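PDB 7DVE: C-glycoside 3-oxidase from Microbacterium trichothecenolyticum, which oxidises the C3 hydroxyl of the sugar in C-glycosides such as isoorientin and mangiferin, using FAD and passing the electrons to oxygen to give hydrogen peroxide. Local coordinates for residues A[44-49]-A[64-69]; A[233-238]-A[252-257]. All blocks are in the same frame, centred on the assembly; numbering follows the deposited sequence.

Interaction 1: residues A[44-49]-A[64-69]; sequences PTVSDP and AHAQRR
Water 1 bridges the two segments: it accepts from R69 NH1 at 2.7 Å and donates to V46 O at 3.1 Å, so one water ties a loop carbonyl to a helix side chain. The loop is the one that leaves strand 37-40 of the Rossmann-like FAD-binding domain of this GMC oxidoreductase, and it packs along helix 60-69, the next helix in the chain. V46 plugs the contact. Its CB meets the methyl of A66 at 3.8 Å, the point where the two backbones come nearest. With CG1 placed anti to the carbonyl carbon (chi1 -56°), that branch reaches across to R69 CB, also at 3.8 Å, and the V46 and R69 side chains run antiparallel past one another. The arginine runs out extended and then bends at chi3 (85°), which turns the guanidinium toward P44 and V46. P44 CB and V46 CG1 lie over one and the same face of it, while water 1 sits at the edge, in its plane, where an N-H can point at it. With an alanine in place of R69, the bridging water would probably lose its donor from the helix, and P44 and V46 would be left without the flat group that they cover. On its way out the arginine passes over the ring of H65, one helical turn back, with CD 3.8 Å above the ring plane and offset toward the rim. T45 turns its CB away from the helix, and its OG1 probably bonds D233. The proline adds a second touch at the backbone end of the arginine: P44 CG rests 3.4 Å from R69 O.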
loop_
_atom_site.group_PDB
_atom_site.type_symbol
_atom_site.label_atom_id
_atom_site.label_comp_id
_atom_site.label_asym_id
_atom_site.label_seq_id
_atom_site.Cartn_x
_atom_site.Cartn_y
_atom_site.Cartn_z
ATOM N N PRO A 44 8.830 14.541 5.599
ATOM C CA PRO A 44 8.164 15.634 6.319
ATOM C C PRO A 44 6.698 15.325 6.585
ATOM O O PRO A 44 6.124 14.353 6.090
ATOM C CB PRO A 44 8.299 16.823 5.364
ATOM C CG PRO A 44 8.373 16.181 3.996
ATOM C CD PRO A 44 9.118 14.892 4.195
ATOM N N THR A 45 6.090 16.192 7.386
ATOM C CA THR A 45 4.639 16.287 7.470
ATOM C C THR A 45 4.165 17.214 6.364
ATOM O O THR A 45 4.545 18.390 6.353
ATOM C CB THR A 45 4.211 16.855 8.825
ATOM O OG1 THR A 45 4.953 16.215 9.868
ATOM C CG2 THR A 45 2.729 16.668 9.046
ATOM N N VAL A 46 3.320 16.714 5.458
ATOM C CA VAL A 46 2.862 17.515 4.325
ATOM C C VAL A 46 1.371 17.820 4.366
ATOM O O VAL A 46 0.873 18.507 3.469
ATOM C CB VAL A 46 3.231 16.851 2.981
ATOM C CG1 VAL A 46 4.747 16.606 2.896
ATOM C CG2 VAL A 46 2.456 15.543 2.796
ATOM N N SER A 47 0.644 17.360 5.386
ATOM C CA SER A 47 -0.809 17.485 5.417
ATOM C C SER A 47 -1.297 17.533 6.859
ATOM O O SER A 47 -0.581 17.152 7.787
ATOM C CB SER A 47 -1.480 16.328 4.681
ATOM O OG SER A 47 -0.987 15.100 5.172
ATOM N N ASP A 48 -2.545 17.998 7.028
ATOM C CA ASP A 48 -3.189 18.201 8.330
ATOM C C ASP A 48 -4.539 17.490 8.373
ATOM O O ASP A 48 -5.386 17.717 7.482
ATOM C CB ASP A 48 -3.406 19.689 8.639
ATOM C CG ASP A 48 -3.581 19.949 10.114
ATOM O OD1 ASP A 48 -2.817 19.353 10.905
ATOM O OD2 ASP A 48 -4.469 20.742 10.493
ATOM N N PRO A 49 -4.785 16.621 9.378
ATOM C CA PRO A 49 -3.823 16.133 10.387
ATOM C C PRO A 49 -2.714 15.314 9.753
ATOM O O PRO A 49 -2.902 14.851 8.630
ATOM C CB PRO A 49 -4.684 15.262 11.319
ATOM C CG PRO A 49 -5.916 14.946 10.521
ATOM C CD PRO A 49 -6.152 16.155 9.661
ATOM N N ALA A 64 0.430 20.796 -4.819
ATOM C CA ALA A 64 1.598 20.393 -5.589
ATOM C C ALA A 64 2.849 20.412 -4.726
ATOM O O ALA A 64 3.720 19.544 -4.877
ATOM C CB ALA A 64 1.759 21.303 -6.808
ATOM N N HIS A 65 2.930 21.351 -3.776
ATOM C CA HIS A 65 4.092 21.420 -2.894
ATOM C C HIS A 65 4.141 20.239 -1.926
ATOM O O HIS A 65 5.212 19.674 -1.680
ATOM C CB HIS A 65 4.082 22.736 -2.131
ATOM C CG HIS A 65 5.387 23.074 -1.482
ATOM N ND1 HIS A 65 6.605 22.843 -2.087
ATOM C CD2 HIS A 65 5.664 23.664 -0.294
ATOM C CE1 HIS A 65 7.575 23.257 -1.291
ATOM N NE2 HIS A 65 7.029 23.767 -0.201
ATOM N N ALA A 66 3.001 19.869 -1.346
ATOM C CA ALA A 66 2.946 18.672 -0.515
ATOM C C ALA A 66 3.448 17.450 -1.283
ATOM O O ALA A 66 4.247 16.635 -0.767
ATOM C CB ALA A 66 1.510 18.462 -0.042
ATOM N N GLN A 67 2.989 17.311 -2.528
ATOM C CA GLN A 67 3.467 16.210 -3.355
ATOM C C GLN A 67 4.990 16.267 -3.520
ATOM O O GLN A 67 5.688 15.281 -3.257
ATOM C CB GLN A 67 2.759 16.243 -4.705
ATOM C CG GLN A 67 1.277 16.044 -4.556
ATOM C CD GLN A 67 0.527 16.161 -5.860
ATOM O OE1 GLN A 67 0.653 17.147 -6.574
ATOM N NE2 GLN A 67 -0.267 15.155 -6.172
ATOM N N ARG A 68 5.521 17.424 -3.941
ATOM C CA ARG A 68 6.952 17.514 -4.230
ATOM C C ARG A 68 7.785 17.236 -2.980
ATOM O O ARG A 68 8.820 16.564 -3.051
ATOM C CB ARG A 68 7.295 18.885 -4.821
ATOM N N ARG A 69 7.319 17.710 -1.817
ATOM C CA ARG A 69 7.972 17.427 -0.549
ATOM C C ARG A 69 7.933 15.952 -0.170
ATOM O O ARG A 69 8.716 15.541 0.693
ATOM C CB ARG A 69 7.328 18.237 0.569
ATOM C CG ARG A 69 7.611 19.714 0.500
ATOM C CD ARG A 69 6.762 20.413 1.522
ATOM N NE ARG A 69 7.412 20.396 2.825
ATOM C CZ ARG A 69 6.778 20.514 3.985
ATOM N NH1 ARG A 69 5.456 20.623 4.045
ATOM N NH2 ARG A 69 7.490 20.523 5.111
HETATM O O HOH W 1 3.253 20.151 2.472
#

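Interaction 2: residues A[233-238]-A[252-257]; sequences DESLVT and VTDVRT. With FAD (flavin-adenine dinucleotide), chain C.
E234 and R256 both place CG anti to the carbonyl carbon (chi1 -49° and -55°), and R256 then bends at chi3 (-88°), which lays the arginine across the glutamate, nearly perpendicular to it, just beyond the strand ends. They sit at the open end of a beta hairpin, strands 235-243 and 246-254, part of the three-stranded meander inserted in the chain between strands 229-232 and 267-270 of the parallel sheet of the Rossmann-like FAD domain. R256 NH2 meets D254 OD1 in the guanidinium plane at 3.2 Å, on the syn lone pair. The salt bridges from R256 NH1 to D233 OD1 and E234 OE2 are long and well out of plane, charge attraction alone, and E234 CB lies over one guanidinium face. D233 OD2 is probably engaged by T45. L236 and T253 form a hydrogen-bonded antiparallel pair, flanked by the non-hydrogen-bonded pairs S235 with D254 and V237 with V252; V255 N to E234 O at 3.0 Å carries the bonding past the strand ends. The other edge of strand 235-243 reads the FAD adenine: V237 N donates to N1A at 3.1 Å, and N6A returns a weak bond to V237 O at 3.3 Å.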
loop_
_atom_site.group_PDB
_atom_site.type_symbol
_atom_site.label_atom_id
_atom_site.label_comp_id
_atom_site.label_asym_id
_atom_site.label_seq_id
_atom_site.Cartn_x
_atom_site.Cartn_y
_atom_site.Cartn_z
ATOM N N ASP A 233 8.511 13.249 12.738
ATOM C CA ASP A 233 8.783 13.312 11.311
ATOM C C ASP A 233 10.249 13.693 11.084
ATOM O O ASP A 233 10.989 14.009 12.024
ATOM C CB ASP A 233 7.809 14.275 10.600
ATOM C CG ASP A 233 8.031 15.772 10.933
ATOM O OD1 ASP A 233 9.043 16.161 11.567
ATOM O OD2 ASP A 233 7.146 16.578 10.544
ATOM N N GLU A 234 10.669 13.648 9.819
ATOM C CA GLU A 234 12.041 13.981 9.452
ATOM C C GLU A 234 13.029 13.297 10.404
ATOM O O GLU A 234 13.945 13.911 10.952
ATOM C CB GLU A 234 12.239 15.499 9.419
ATOM C CG GLU A 234 11.159 16.237 8.626
ATOM C CD GLU A 234 11.517 17.687 8.350
ATOM O OE1 GLU A 234 12.582 17.946 7.758
ATOM O OE2 GLU A 234 10.731 18.576 8.734
ATOM N N SER A 235 12.810 12.003 10.618
ATOM C CA SER A 235 13.613 11.211 11.545
ATOM C C SER A 235 13.965 9.900 10.857
ATOM O O SER A 235 13.097 9.031 10.696
ATOM C CB SER A 235 12.864 10.963 12.850
ATOM O OG SER A 235 12.710 12.180 13.559
ATOM N N LEU A 236 15.227 9.760 10.449
ATOM C CA LEU A 236 15.672 8.579 9.728
ATOM C C LEU A 236 16.188 7.525 10.694
ATOM O O LEU A 236 17.066 7.801 11.512
ATOM C CB LEU A 236 16.764 8.941 8.724
ATOM C CG LEU A 236 17.481 7.763 8.058
ATOM C CD1 LEU A 236 16.549 7.001 7.117
ATOM C CD2 LEU A 236 18.713 8.255 7.317
ATOM N N VAL A 237 15.640 6.325 10.601
ATOM C CA VAL A 237 16.146 5.186 11.352
ATOM C C VAL A 237 17.214 4.515 10.496
ATOM O O VAL A 237 16.925 4.031 9.394
ATOM C CB VAL A 237 15.018 4.208 11.722
ATOM C CG1 VAL A 237 15.568 2.964 12.423
ATOM C CG2 VAL A 237 14.000 4.895 12.620
ATOM N N THR A 238 18.458 4.510 10.992
ATOM C CA THR A 238 19.571 3.906 10.274
ATOM C C THR A 238 19.898 2.498 10.755
ATOM O O THR A 238 20.569 1.757 10.029
ATOM C CB THR A 238 20.824 4.777 10.398
ATOM O OG1 THR A 238 21.085 5.034 11.780
ATOM C CG2 THR A 238 20.619 6.097 9.703
ATOM N N VAL A 252 18.338 6.828 15.498
ATOM C CA VAL A 252 17.529 7.836 14.828
ATOM C C VAL A 252 18.409 9.035 14.527
ATOM O O VAL A 252 19.062 9.576 15.423
ATOM C CB VAL A 252 16.321 8.259 15.682
ATOM C CG1 VAL A 252 15.560 9.364 14.976
ATOM C CG2 VAL A 252 15.421 7.077 15.940
ATOM N N THR A 253 18.406 9.456 13.276
ATOM C CA THR A 253 19.045 10.693 12.872
ATOM C C THR A 253 17.975 11.747 12.633
ATOM O O THR A 253 16.986 11.494 11.932
ATOM C CB THR A 253 19.878 10.478 11.614
ATOM O OG1 THR A 253 20.477 9.175 11.669
ATOM C CG2 THR A 253 20.958 11.529 11.518
ATOM N N ASP A 254 18.160 12.916 13.238
ATOM C CA ASP A 254 17.291 14.044 12.947
ATOM C C ASP A 254 17.732 14.629 11.614
ATOM O O ASP A 254 18.841 15.161 11.501
ATOM C CB ASP A 254 17.333 15.079 14.064
ATOM C CG ASP A 254 16.341 16.203 13.837
ATOM O OD1 ASP A 254 15.123 15.929 13.795
ATOM O OD2 ASP A 254 16.768 17.360 13.689
ATOM N N VAL A 255 16.867 14.513 10.602
ATOM C CA VAL A 255 17.230 14.876 9.235
ATOM C C VAL A 255 17.585 16.353 9.137
ATOM O O VAL A 255 18.379 16.756 8.277
ATOM C CB VAL A 255 16.079 14.492 8.276
ATOM C CG1 VAL A 255 16.259 15.130 6.901
ATOM C CG2 VAL A 255 15.968 12.972 8.154
ATOM N N ARG A 256 17.038 17.177 10.028
ATOM C CA ARG A 256 17.279 18.615 9.945
ATOM C C ARG A 256 18.651 19.001 10.499
ATOM O O ARG A 256 19.367 19.797 9.882
ATOM C CB ARG A 256 16.159 19.364 10.669
ATOM C CG ARG A 256 14.769 19.000 10.158
ATOM C CD ARG A 256 13.656 19.362 11.137
ATOM N NE ARG A 256 13.412 18.287 12.094
ATOM C CZ ARG A 256 12.273 18.109 12.753
ATOM N NH1 ARG A 256 11.216 18.879 12.529
ATOM N NH2 ARG A 256 12.184 17.115 13.639
ATOM N N THR A 257 19.040 18.447 11.648
ATOM C CA THR A 257 20.318 18.772 12.273
ATOM C C THR A 257 21.398 17.722 12.053
ATOM O O THR A 257 22.581 18.042 12.198
ATOM C CB THR A 257 20.147 18.980 13.785
ATOM O OG1 THR A 257 20.216 17.714 14.447
ATOM C CG2 THR A 257 18.831 19.654 14.106
HETATM P PA FAD C . 4.222 3.115 3.017
HETATM O O1A FAD C . 5.287 3.279 1.998
HETATM O O2A FAD C . 2.836 3.510 2.675
HETATM O O5B FAD C . 4.799 3.948 4.272
HETATM C C5B FAD C . 6.101 3.635 4.776
HETATM C C4B FAD C . 6.703 4.851 5.431
HETATM O O4B FAD C . 7.984 4.408 5.969
HETATM C C3B FAD C . 7.044 5.934 4.387
HETATM O O3B FAD C . 6.462 7.178 4.821
HETATM C C2B FAD C . 8.576 5.985 4.489
HETATM O O2B FAD C . 9.078 7.314 4.330
HETATM C C1B FAD C . 8.830 5.547 5.917
HETATM N N9A FAD C . 10.255 5.086 6.093
HETATM C C8A FAD C . 10.807 4.175 5.275
HETATM N N7A FAD C . 12.065 3.954 5.673
HETATM C C5A FAD C . 12.307 4.728 6.733
HETATM C C6A FAD C . 13.399 4.861 7.499
HETATM N N6A FAD C . 14.450 4.115 7.161
HETATM N N1A FAD C . 13.443 5.697 8.554
HETATM C C2A FAD C . 12.300 6.445 8.844
HETATM N N3A FAD C . 11.159 6.280 8.036
HETATM C C4A FAD C . 11.187 5.427 6.999
HETATM N N1 FAD C . -2.891 0.436 -2.453
HETATM C C2 FAD C . -4.094 -0.237 -2.329
HETATM O O2 FAD C . -4.153 -1.166 -1.531
HETATM N N3 FAD C . -5.199 0.136 -3.111
HETATM C C4 FAD C . -5.100 1.235 -3.994
HETATM O O4 FAD C . -6.085 1.570 -4.659
HETATM C C4X FAD C . -3.883 1.900 -4.105
HETATM N N5 FAD C . -3.700 2.926 -4.974
HETATM C C5X FAD C . -2.534 3.634 -4.948
HETATM C C6 FAD C . -2.373 4.788 -5.738
HETATM C C7 FAD C . -1.219 5.562 -5.689
HETATM C C7M FAD C . -1.079 6.832 -6.565
HETATM C C8 FAD C . -0.180 5.181 -4.837
HETATM C C8M FAD C . 1.106 6.027 -4.776
HETATM C C9 FAD C . -0.325 4.029 -4.052
HETATM C C9A FAD C . -1.493 3.245 -4.104
HETATM N N10 FAD C . -1.629 2.122 -3.363
HETATM C C10 FAD C . -2.801 1.485 -3.323
HETATM C "C1'" FAD C . -0.523 1.557 -2.538
HETATM C "C2'" FAD C . -0.556 1.935 -1.052
HETATM O "O2'" FAD C . -0.300 3.345 -0.937
HETATM C "C3'" FAD C . 0.481 1.082 -0.249
HETATM O "O3'" FAD C . 0.158 -0.311 -0.362
HETATM C "C4'" FAD C . 0.434 1.410 1.245
HETATM O "O4'" FAD C . 0.686 2.794 1.435
HETATM C "C5'" FAD C . 1.512 0.595 2.011
HETATM O "O5'" FAD C . 1.619 1.060 3.371
HETATM P P FAD C . 2.945 0.875 4.281
HETATM O O1P FAD C . 2.870 1.656 5.545
HETATM O O2P FAD C . 3.168 -0.585 4.343
HETATM O O3P FAD C . 4.186 1.593 3.530
#

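The two interactions lie side by side near FAD, their centres about 17 Å apart, and they meet in the loop that follows strand 37-40. There T45 OG1 and D233 OD2 lie 2.3 Å apart, a probable hydrogen bond whose exact length is doubtful, and P44 CA packs on E234 CG at 3.8 Å. Just upstream, backbone bonds from E234 to G43 and from S235 to E41 run the same junction up to E41, whose carboxylate binds FAD. Interaction 2 touches the cofactor directly. Interaction 1 stands behind it: the V46 side chain is about 4 Å from that of N120, another FAD-binding residue, and the side chain of P44 is about 8 Å from FAD.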